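Local coordinates for protein signal recognition particle receptor FtsY (Sulfolobus acidocaldarius, PDB 5L3S) that belongs to the SRP54-type family of P-loop nucleotide-binding proteins and serves as the receptor for the signal recognition particle, at residues 45-50 and 262-267; 77-82 and 286-291; 245-250 and 268-273. One frame throughout, in Å; residues are numbered along the deposited sequence.

The three contacts run outward from the nucleotide-binding core to the helical bundle. Contact 3 is buried near the centre of the chain, where two parallel strands pair through backbone bonds and one of them leads to the bound nucleotide. Contact 2, also buried, packs helix 66-85 against the C-terminal helix, almost wholly by apolar side chains, with a water bridge at its border. Contact 1 lies at the surface and is more polar: a tyrosine-carboxylate bond and a weak salt bridge link helix 41-55 to helix 258-266. This last helix connects the two strands of contact 3, and its Ala263 packs on Ile81 and Leu82 of contact 2.

Contact 1 of 3, residues 45-50 and 262-267; sequences EKILED and LAYELK
Tyr264 sends its ring out toward helix 45-50 because CG stands anti to the backbone N (chi1 -171°), while Asp50, with CG beside its own backbone N (chi1 -76°), brings a carboxylate from the opposite direction to meet the phenol. The resulting hydrogen bond, from Tyr264 OH to Asp50 OD2, is short at 2.5 Å. The hydroxyl reaches OD2 on its syn side, but 30° out of the carboxylate plane, and OD2 itself lies at the ring edge, close to the ring plane. Ile47 covers one face of the same ring: its CG1 makes a CH-pi contact, 4.0 Å from the centroid of the Tyr264 ring and displaced toward the rim, with CE2 as its nearest ring atom. Thus the phenol is fixed at its hydroxyl by a polar bond and over one face by an aliphatic branch.

Lys46 reaches across with an extended chain. Its CB passes 3.7 Å from Tyr264 OH, and its ammonium group meets Glu265, whose chain is bent at chi2. The salt bridge from Lys46 NZ to Glu265 OE2, at 3.3 Å, is weak, and the stronger polar partner of this glutamate is Arg234, which pairs with OE1. Each oxygen of Glu265 thus faces a cationic partner, which probably helps hold the carboxylate in place.

The axes of the two helical segments are 11.9 Å apart and nearly perpendicular, so long side chains rather than close backbones bridge the gap. Leu74 of helix 66-85 also packs on Ile47. This is an interface between the helical bundle (N) domain and the nucleotide-binding (G) domain, the two-part NG unit characteristic of SRP54-type proteins.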
loop_
_atom_site.group_PDB
_atom_site.type_symbol
_atom_site.label_atom_id
_atom_site.label_comp_id
_atom_site.label_asym_id
_atom_site.label_seq_id
_atom_site.Cartn_x
_atom_site.Cartn_y
_atom_site.Cartn_z
ATOM N N GLU B 45 2.719 21.140 4.741
ATOM C CA GLU B 45 3.348 22.386 5.172
ATOM C C GLU B 45 3.270 23.499 4.110
ATOM O O GLU B 45 2.934 24.647 4.424
ATOM C CB GLU B 45 4.794 22.148 5.584
ATOM C CG GLU B 45 5.466 23.394 6.141
ATOM C CD GLU B 45 6.774 23.091 6.844
ATOM O OE1 GLU B 45 7.175 21.904 6.879
ATOM O OE2 GLU B 45 7.398 24.046 7.362
ATOM N N LYS B 46 3.571 23.166 2.857
ATOM C CA LYS B 46 3.557 24.179 1.796
ATOM C C LYS B 46 2.148 24.712 1.572
ATOM O O LYS B 46 1.946 25.908 1.417
ATOM C CB LYS B 46 4.112 23.616 0.487
ATOM C CG LYS B 46 5.611 23.375 0.485
ATOM C CD LYS B 46 6.021 22.592 -0.756
ATOM C CE LYS B 46 7.529 22.454 -0.877
ATOM N NZ LYS B 46 7.894 21.448 -1.924
ATOM N N ILE B 47 1.170 23.816 1.571
ATOM C CA ILE B 47 -0.213 24.220 1.354
ATOM C C ILE B 47 -0.706 25.154 2.460
ATOM O O ILE B 47 -1.405 26.144 2.199
ATOM C CB ILE B 47 -1.120 22.981 1.232
ATOM C CG1 ILE B 47 -0.966 22.383 -0.166
ATOM C CG2 ILE B 47 -2.576 23.335 1.484
ATOM C CD1 ILE B 47 -1.697 21.088 -0.347
ATOM N N LEU B 48 -0.328 24.851 3.695
ATOM C CA LEU B 48 -0.757 25.673 4.814
ATOM C C LEU B 48 -0.003 27.003 4.872
ATOM O O LEU B 48 -0.537 28.015 5.343
ATOM C CB LEU B 48 -0.598 24.901 6.122
ATOM C CG LEU B 48 -1.556 23.719 6.249
ATOM C CD1 LEU B 48 -1.337 23.047 7.573
ATOM C CD2 LEU B 48 -3.005 24.174 6.102
ATOM N N GLU B 49 1.244 26.997 4.408
ATOM C CA GLU B 49 2.001 28.243 4.296
ATOM C C GLU B 49 1.376 29.119 3.219
ATOM O O GLU B 49 1.303 30.339 3.379
ATOM C CB GLU B 49 3.474 27.981 3.969
ATOM C CG GLU B 49 4.309 27.506 5.147
ATOM C CD GLU B 49 4.400 28.545 6.248
ATOM O OE1 GLU B 49 4.693 29.721 5.937
ATOM O OE2 GLU B 49 4.168 28.188 7.426
ATOM N N ASP B 50 0.923 28.494 2.129
ATOM C CA ASP B 50 0.213 29.211 1.066
ATOM C C ASP B 50 -1.043 29.851 1.651
ATOM O O ASP B 50 -1.355 31.010 1.390
ATOM C CB ASP B 50 -0.208 28.255 -0.063
ATOM C CG ASP B 50 0.948 27.840 -0.965
ATOM O OD1 ASP B 50 2.016 28.487 -0.912
ATOM O OD2 ASP B 50 0.775 26.870 -1.747
ATOM N N LEU B 262 -0.063 14.741 -5.632
ATOM C CA LEU B 262 0.201 14.528 -7.051
ATOM C C LEU B 262 -0.068 15.779 -7.884
ATOM O O LEU B 262 0.748 16.174 -8.719
ATOM C CB LEU B 262 -0.678 13.398 -7.570
ATOM C CG LEU B 262 -0.261 11.986 -7.212
ATOM C CD1 LEU B 262 -1.356 11.036 -7.640
ATOM C CD2 LEU B 262 1.030 11.694 -7.931
ATOM N N ALA B 263 -1.225 16.388 -7.660
ATOM C CA ALA B 263 -1.584 17.605 -8.370
ATOM C C ALA B 263 -0.662 18.746 -7.965
ATOM O O ALA B 263 -0.141 19.464 -8.819
ATOM C CB ALA B 263 -3.031 17.966 -8.098
ATOM N N TYR B 264 -0.448 18.901 -6.661
ATOM C CA TYR B 264 0.312 20.036 -6.150
ATOM C C TYR B 264 1.793 19.963 -6.538
ATOM O O TYR B 264 2.361 20.946 -7.000
ATOM C CB TYR B 264 0.142 20.163 -4.623
ATOM C CG TYR B 264 0.713 21.422 -4.031
ATOM C CD1 TYR B 264 2.030 21.475 -3.591
ATOM C CD2 TYR B 264 -0.067 22.569 -3.907
ATOM C CE1 TYR B 264 2.551 22.636 -3.047
ATOM C CE2 TYR B 264 0.442 23.722 -3.364
ATOM C CZ TYR B 264 1.750 23.755 -2.938
ATOM O OH TYR B 264 2.250 24.920 -2.403
ATOM N N GLU B 265 2.408 18.799 -6.358
ATOM C CA GLU B 265 3.832 18.612 -6.649
ATOM C C GLU B 265 4.175 18.277 -8.101
ATOM O O GLU B 265 5.157 18.783 -8.635
ATOM C CB GLU B 265 4.410 17.493 -5.778
ATOM C CG GLU B 265 4.593 17.880 -4.347
ATOM C CD GLU B 265 5.631 18.959 -4.200
ATOM O OE1 GLU B 265 6.697 18.838 -4.842
ATOM O OE2 GLU B 265 5.377 19.926 -3.456
ATOM N N LEU B 266 3.393 17.395 -8.715
ATOM C CA LEU B 266 3.782 16.795 -9.992
ATOM C C LEU B 266 2.888 17.192 -11.161
ATOM O O LEU B 266 3.153 16.805 -12.298
ATOM C CB LEU B 266 3.798 15.271 -9.874
ATOM C CG LEU B 266 4.706 14.719 -8.772
ATOM C CD1 LEU B 266 4.623 13.203 -8.704
ATOM C CD2 LEU B 266 6.125 15.185 -9.005
ATOM N N LYS B 267 1.840 17.959 -10.873
ATOM C CA LYS B 267 0.824 18.293 -11.864
ATOM C C LYS B 267 0.277 17.055 -12.558
ATOM O O LYS B 267 0.047 17.074 -13.765
ATOM C CB LYS B 267 1.351 19.303 -12.902
ATOM C CG LYS B 267 1.632 20.683 -12.322
ATOM C CD LYS B 267 0.464 21.117 -11.457
ATOM C CE LYS B 267 0.868 22.142 -10.411
ATOM N NZ LYS B 267 -0.195 22.282 -9.377
#

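Contact 2 of 3, residues 77-82 and 286-291; sequences SITEIL and SPDWFV
Thr79 and Pro287 bring their CA atoms to within 5.5 Å where helix 77-82 and helix 287-291 pass with axes 9.2 Å apart, their directions 141° from each other. Pro287, in the first turn, packs its CB at 3.8 Å from Leu82 CB, and its CG lies about as near. From there Leu82 turns its CD1 branch to the ring of Phe290, 3.4 Å from CD2, a tight approach in which the two side chains cross at roughly a right angle. The ring is also touched by Ile78, whose CG2 sits at its edge, 3.9 Å from Phe290 CE2. That methyl is shared, since it meets Val291 CG2 at the same separation. For both residues this follows from the torsions: CG2 of Ile78 stands anti to its backbone N, and Phe290 places its ring in the corresponding position (chi1 173°).

A polar border runs along one side: Thr79 OG1 bonds to Lys75 O in the preceding turn and accepts from a water, which also donates to Asp288 OD1. Although Asp288 starts out away from the neighbouring helix, the end of its side chain returns far enough for that bridge. The CG2 methyl of Val291 comes 3.4 Å from Thr79 OG1. The C-terminal helix is opened by Ser286 at the N-cap, whose OG accepts from Trp289 N at 3.0 Å.

Around this pair, helix 258-266 supplies Leu260 to both Ile78 and Phe290, and Ala259 adds to the covering of the ring. Phe285, from the loop that follows strand 282-284, reaches Leu82. Through Leu260, and through Ala263 against Ile81, the long helix 66-85 rests not only on the C-terminal helix but also on the helix leading to strand 270-274.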
loop_
_atom_site.group_PDB
_atom_site.type_symbol
_atom_site.label_atom_id
_atom_site.label_comp_id
_atom_site.label_asym_id
_atom_site.label_seq_id
_atom_site.Cartn_x
_atom_site.Cartn_y
_atom_site.Cartn_z
ATOM N N SER B 77 -9.159 26.335 -2.256
ATOM C CA SER B 77 -7.829 26.219 -2.868
ATOM C C SER B 77 -7.519 24.788 -3.314
ATOM O O SER B 77 -6.949 24.572 -4.385
ATOM C CB SER B 77 -6.731 26.721 -1.933
ATOM O OG SER B 77 -6.843 28.125 -1.733
ATOM N N ILE B 78 -7.885 23.817 -2.486
ATOM C CA ILE B 78 -7.698 22.419 -2.844
ATOM C C ILE B 78 -8.530 22.076 -4.085
ATOM O O ILE B 78 -8.042 21.404 -5.005
ATOM C CB ILE B 78 -8.036 21.479 -1.669
ATOM C CG1 ILE B 78 -7.073 21.722 -0.505
ATOM C CG2 ILE B 78 -7.955 20.008 -2.102
ATOM C CD1 ILE B 78 -7.347 20.853 0.714
ATOM N N THR B 79 -9.770 22.566 -4.126
ATOM C CA THR B 79 -10.650 22.294 -5.263
ATOM C C THR B 79 -10.058 22.859 -6.559
ATOM O O THR B 79 -10.105 22.217 -7.606
ATOM C CB THR B 79 -12.079 22.850 -5.044
ATOM O OG1 THR B 79 -12.630 22.297 -3.841
ATOM C CG2 THR B 79 -12.986 22.479 -6.213
ATOM N N GLU B 80 -9.481 24.051 -6.470
ATOM C CA GLU B 80 -8.849 24.680 -7.625
ATOM C C GLU B 80 -7.571 23.967 -8.078
ATOM O O GLU B 80 -7.317 23.861 -9.276
ATOM C CB GLU B 80 -8.585 26.163 -7.353
ATOM C CG GLU B 80 -9.851 27.008 -7.380
ATOM C CD GLU B 80 -9.600 28.468 -7.052
ATOM O OE1 GLU B 80 -10.112 29.337 -7.788
ATOM O OE2 GLU B 80 -8.905 28.749 -6.052
ATOM N N ILE B 81 -6.775 23.482 -7.124
ATOM C CA ILE B 81 -5.548 22.750 -7.445
ATOM C C ILE B 81 -5.855 21.468 -8.222
ATOM O O ILE B 81 -5.141 21.110 -9.158
ATOM C CB ILE B 81 -4.752 22.382 -6.179
ATOM C CG1 ILE B 81 -4.151 23.631 -5.541
ATOM C CG2 ILE B 81 -3.635 21.426 -6.513
ATOM C CD1 ILE B 81 -3.104 24.309 -6.401
ATOM N N LEU B 82 -6.926 20.790 -7.825
ATOM C CA LEU B 82 -7.342 19.552 -8.467
ATOM C C LEU B 82 -8.081 19.790 -9.786
ATOM O O LEU B 82 -7.874 19.070 -10.762
ATOM C CB LEU B 82 -8.218 18.752 -7.511
ATOM C CG LEU B 82 -7.498 18.295 -6.240
ATOM C CD1 LEU B 82 -8.502 17.813 -5.221
ATOM C CD2 LEU B 82 -6.492 17.181 -6.560
ATOM N N SER B 286 -13.262 13.091 -8.912
ATOM C CA SER B 286 -13.797 14.442 -8.961
ATOM C C SER B 286 -13.248 15.236 -7.781
ATOM O O SER B 286 -13.248 14.745 -6.652
ATOM C CB SER B 286 -15.323 14.409 -8.933
ATOM O OG SER B 286 -15.834 15.053 -7.788
ATOM N N PRO B 287 -12.751 16.453 -8.045
ATOM C CA PRO B 287 -12.230 17.329 -6.987
ATOM C C PRO B 287 -13.217 17.500 -5.831
ATOM O O PRO B 287 -12.833 17.349 -4.670
ATOM C CB PRO B 287 -12.026 18.654 -7.713
ATOM C CG PRO B 287 -11.714 18.237 -9.126
ATOM C CD PRO B 287 -12.587 17.048 -9.384
ATOM N N ASP B 288 -14.473 17.778 -6.153
ATOM C CA ASP B 288 -15.512 17.973 -5.142
ATOM C C ASP B 288 -15.664 16.751 -4.244
ATOM O O ASP B 288 -15.819 16.874 -3.027
ATOM C CB ASP B 288 -16.852 18.275 -5.807
ATOM C CG ASP B 288 -16.894 19.652 -6.436
ATOM O OD1 ASP B 288 -16.037 20.497 -6.096
ATOM O OD2 ASP B 288 -17.798 19.892 -7.263
ATOM N N TRP B 289 -15.628 15.575 -4.860
ATOM C CA TRP B 289 -15.751 14.315 -4.140
ATOM C C TRP B 289 -14.585 14.129 -3.163
ATOM O O TRP B 289 -14.776 13.712 -2.017
ATOM C CB TRP B 289 -15.804 13.161 -5.143
ATOM C CG TRP B 289 -16.061 11.821 -4.539
ATOM C CD1 TRP B 289 -17.268 11.200 -4.409
ATOM C CD2 TRP B 289 -15.087 10.921 -3.996
ATOM N NE1 TRP B 289 -17.108 9.970 -3.817
ATOM C CE2 TRP B 289 -15.778 9.773 -3.555
ATOM C CE3 TRP B 289 -13.698 10.973 -3.840
ATOM C CZ2 TRP B 289 -15.131 8.693 -2.965
ATOM C CZ3 TRP B 289 -13.059 9.901 -3.245
ATOM C CH2 TRP B 289 -13.773 8.772 -2.828
ATOM N N PHE B 290 -13.383 14.454 -3.626
ATOM C CA PHE B 290 -12.165 14.350 -2.820
ATOM C C PHE B 290 -12.202 15.284 -1.608
ATOM O O PHE B 290 -11.852 14.895 -0.486
ATOM C CB PHE B 290 -10.944 14.676 -3.689
ATOM C CG PHE B 290 -9.653 14.772 -2.922
ATOM C CD1 PHE B 290 -8.877 13.641 -2.698
ATOM C CD2 PHE B 290 -9.211 15.993 -2.424
ATOM C CE1 PHE B 290 -7.687 13.729 -1.994
ATOM C CE2 PHE B 290 -8.024 16.082 -1.720
ATOM C CZ PHE B 290 -7.258 14.946 -1.518
ATOM N N VAL B 291 -12.606 16.524 -1.845
ATOM C CA VAL B 291 -12.668 17.528 -0.789
ATOM C C VAL B 291 -13.697 17.152 0.276
ATOM O O VAL B 291 -13.477 17.352 1.476
ATOM C CB VAL B 291 -12.968 18.935 -1.375
ATOM C CG1 VAL B 291 -13.353 19.911 -0.289
ATOM C CG2 VAL B 291 -11.768 19.443 -2.154
HETATM O O HOH W 1 -15.153 21.272 -3.417
#

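Contact 3 of 3, residues 245-250 and 268-273. With GNP (phosphoaminophosphonic acid-guanylate ester), chain R.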
loop_
_atom_site.group_PDB
_atom_site.type_symbol
_atom_site.label_atom_id
_atom_site.label_comp_id
_atom_site.label_asym_id
_atom_site.label_seq_id
_atom_site.Cartn_x
_atom_site.Cartn_y
_atom_site.Cartn_z
ATOM N N VAL B 245 -2.953 8.800 -13.018
ATOM C CA VAL B 245 -2.850 7.830 -11.943
ATOM C C VAL B 245 -4.230 7.244 -11.682
ATOM O O VAL B 245 -5.242 7.953 -11.784
ATOM C CB VAL B 245 -2.334 8.536 -10.660
ATOM C CG1 VAL B 245 -2.546 7.680 -9.422
ATOM C CG2 VAL B 245 -0.865 8.914 -10.825
ATOM N N ILE B 246 -4.271 5.961 -11.348
ATOM C CA ILE B 246 -5.449 5.379 -10.722
ATOM C C ILE B 246 -5.076 4.986 -9.283
ATOM O O ILE B 246 -4.064 4.328 -9.064
ATOM C CB ILE B 246 -5.986 4.165 -11.534
ATOM C CG1 ILE B 246 -6.586 4.654 -12.867
ATOM C CG2 ILE B 246 -7.028 3.382 -10.722
ATOM C CD1 ILE B 246 -7.012 3.518 -13.836
ATOM N N LEU B 247 -5.885 5.424 -8.319
ATOM C CA LEU B 247 -5.675 5.107 -6.902
ATOM C C LEU B 247 -6.573 3.950 -6.511
ATOM O O LEU B 247 -7.782 4.005 -6.751
ATOM C CB LEU B 247 -6.069 6.313 -6.035
ATOM C CG LEU B 247 -5.313 7.620 -6.223
ATOM C CD1 LEU B 247 -5.742 8.623 -5.144
ATOM C CD2 LEU B 247 -3.825 7.351 -6.143
ATOM N N THR B 248 -6.003 2.919 -5.883
ATOM C CA THR B 248 -6.777 1.730 -5.520
ATOM C C THR B 248 -7.066 1.625 -4.018
ATOM O O THR B 248 -6.459 2.326 -3.208
ATOM C CB THR B 248 -6.001 0.452 -5.894
ATOM O OG1 THR B 248 -4.771 0.438 -5.165
ATOM C CG2 THR B 248 -5.703 0.414 -7.414
ATOM N N LYS B 249 -7.992 0.730 -3.668
ATOM C CA LYS B 249 -8.240 0.341 -2.287
ATOM C C LYS B 249 -8.752 1.491 -1.438
ATOM O O LYS B 249 -8.532 1.527 -0.238
ATOM C CB LYS B 249 -6.980 -0.285 -1.657
ATOM C CG LYS B 249 -6.421 -1.463 -2.455
ATOM C CD LYS B 249 -5.087 -1.981 -1.856
ATOM C CE LYS B 249 -4.347 -2.865 -2.900
ATOM N NZ LYS B 249 -2.972 -3.262 -2.445
ATOM N N VAL B 250 -9.445 2.427 -2.079
ATOM C CA VAL B 250 -9.991 3.590 -1.389
ATOM C C VAL B 250 -11.083 3.121 -0.427
ATOM O O VAL B 250 -11.377 3.777 0.580
ATOM C CB VAL B 250 -10.494 4.619 -2.430
ATOM C CG1 VAL B 250 -11.348 5.691 -1.793
ATOM C CG2 VAL B 250 -9.295 5.233 -3.150
ATOM N N LYS B 268 0.078 15.979 -11.797
ATOM C CA LYS B 268 -0.437 14.735 -12.363
ATOM C C LYS B 268 -1.850 14.489 -11.855
ATOM O O LYS B 268 -2.136 14.695 -10.681
ATOM C CB LYS B 268 0.471 13.546 -12.002
ATOM C CG LYS B 268 1.841 13.616 -12.655
ATOM C CD LYS B 268 1.733 13.446 -14.175
ATOM C CE LYS B 268 3.113 13.418 -14.820
ATOM N NZ LYS B 268 3.061 13.540 -16.297
ATOM N N PRO B 269 -2.756 14.087 -12.754
ATOM C CA PRO B 269 -4.137 13.862 -12.318
ATOM C C PRO B 269 -4.427 12.412 -11.922
ATOM O O PRO B 269 -3.837 11.478 -12.457
ATOM C CB PRO B 269 -4.941 14.215 -13.567
ATOM C CG PRO B 269 -4.031 13.799 -14.708
ATOM C CD PRO B 269 -2.630 14.138 -14.222
ATOM N N VAL B 270 -5.345 12.242 -10.981
ATOM C CA VAL B 270 -5.954 10.956 -10.723
ATOM C C VAL B 270 -7.179 10.894 -11.614
ATOM O O VAL B 270 -7.977 11.836 -11.622
ATOM C CB VAL B 270 -6.400 10.842 -9.258
ATOM C CG1 VAL B 270 -7.128 9.516 -9.020
ATOM C CG2 VAL B 270 -5.199 10.982 -8.311
ATOM N N VAL B 271 -7.329 9.823 -12.392
ATOM C CA VAL B 271 -8.478 9.732 -13.301
ATOM C C VAL B 271 -9.591 8.809 -12.783
ATOM O O VAL B 271 -10.767 9.040 -13.055
ATOM C CB VAL B 271 -8.065 9.329 -14.744
ATOM C CG1 VAL B 271 -7.384 10.492 -15.444
ATOM C CG2 VAL B 271 -7.163 8.081 -14.714
ATOM N N TYR B 272 -9.225 7.766 -12.042
ATOM C CA TYR B 272 -10.229 6.885 -11.455
ATOM C C TYR B 272 -9.794 6.438 -10.075
ATOM O O TYR B 272 -8.630 6.528 -9.729
ATOM C CB TYR B 272 -10.438 5.633 -12.314
ATOM C CG TYR B 272 -10.920 5.924 -13.690
ATOM C CD1 TYR B 272 -12.259 6.173 -13.929
ATOM C CD2 TYR B 272 -10.038 5.971 -14.757
ATOM C CE1 TYR B 272 -12.723 6.462 -15.196
ATOM C CE2 TYR B 272 -10.484 6.274 -16.036
ATOM C CZ TYR B 272 -11.830 6.512 -16.249
ATOM O OH TYR B 272 -12.288 6.805 -17.510
ATOM N N MET B 273 -10.750 5.960 -9.287
ATOM C CA MET B 273 -10.424 5.324 -8.025
ATOM C C MET B 273 -11.057 3.937 -7.924
ATOM O O MET B 273 -12.237 3.754 -8.232
ATOM C CB MET B 273 -10.886 6.198 -6.868
ATOM C CG MET B 273 -10.015 7.443 -6.677
ATOM S SD MET B 273 -10.770 8.474 -5.449
ATOM C CE MET B 273 -12.311 8.772 -6.307
HETATM P PG GNP R . 1.429 -7.616 -8.847
HETATM O O1G GNP R . 1.155 -7.942 -10.296
HETATM O O2G GNP R . 1.968 -8.811 -8.074
HETATM O O3G GNP R . 2.428 -6.498 -8.636
HETATM N N3B GNP R . 0.053 -7.180 -8.155
HETATM P PB GNP R . -0.955 -6.121 -8.867
HETATM O O1B GNP R . -1.224 -6.543 -10.242
HETATM O O2B GNP R . -0.377 -4.772 -8.762
HETATM O O3A GNP R . -2.226 -6.187 -8.048
HETATM P PA GNP R . -3.398 -7.175 -8.124
HETATM O O1A GNP R . -4.339 -6.792 -9.227
HETATM O O2A GNP R . -2.911 -8.589 -8.115
HETATM O "O5'" GNP R . -4.234 -6.896 -6.827
HETATM C "C5'" GNP R . -3.720 -7.178 -5.486
HETATM C "C4'" GNP R . -4.894 -7.367 -4.541
HETATM O "O4'" GNP R . -5.567 -6.079 -4.288
HETATM C "C3'" GNP R . -5.973 -8.293 -5.070
HETATM O "O3'" GNP R . -6.524 -9.010 -3.981
HETATM C "C2'" GNP R . -7.021 -7.320 -5.639
HETATM O "O2'" GNP R . -8.316 -7.896 -5.632
HETATM C "C1'" GNP R . -6.941 -6.247 -4.542
HETATM N N9 GNP R . -7.472 -4.957 -4.980
HETATM C C8 GNP R . -7.175 -4.251 -6.115
HETATM N N7 GNP R . -7.816 -3.100 -6.205
HETATM C C5 GNP R . -8.576 -3.064 -5.039
HETATM C C6 GNP R . -9.473 -2.079 -4.572
HETATM O O6 GNP R . -9.771 -1.027 -5.155
HETATM N N1 GNP R . -10.055 -2.429 -3.350
HETATM C C2 GNP R . -9.762 -3.594 -2.656
HETATM N N2 GNP R . -10.386 -3.800 -1.498
HETATM N N3 GNP R . -8.919 -4.521 -3.093
HETATM C C4 GNP R . -8.375 -4.194 -4.282
#
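The Tyr272 ring leads away from strand 245-248, but Ile246 CD1 still touches it obliquely, 4.0 Å from CD2; the second flat group, the guanine of the bound phosphoaminophosphonic acid-guanylate ester, is met by Lys249. Its CG lies over one face of the base, 3.7 Å from C5, and the extended chain runs on past the ribose, with CE near O4'. On that same face the backbone N of Lys249 stands above the ring plane and donates to O6 at 2.9 Å. Asp251 OD1 is hydrogen-bonded to the nucleotide as well, consistent with the TKxD motif of P-loop G domains, in which the aspartate reads the N1 and N2 edge of guanine. The ammonium end of Lys249 pairs with Asp222 and bonds to Gly111 O and to the backbone of a neighbouring chain, contacts that probably help keep the chain extended.

Behind this site, strands 245-248 and 270-273 run side by side in parallel, joined by helix 258-266 in a beta-alpha-beta crossover. Val245 N donates to Pro269 O, and Val245 O accepts from Val271 N; both bonds are 2.9 Å. The next link, Leu247 N to Tyr272 O, is longer at 3.3 Å. It skips a residue, for Val271, with a helix-like psi of -32°, and Tyr272 together face Ile246 as a beta bulge, leaving the buried Tyr272 N without a partner in the model. Beyond the bulge, Met273 takes its place beside Leu247.

Val245, Leu247, Val270 and Met273 point to one face of the sheet, where Leu247 CG packs 3.8 Å from Val270 CG1. Helix 258-266 covers Val245, Leu247 and Val270 with Ile258, Ala259 and Leu262, while Met273 packs on Phe285. Val250, just past the strand, adds CG2 against Met273 CB, and Trp289 of the C-terminal helix touches both.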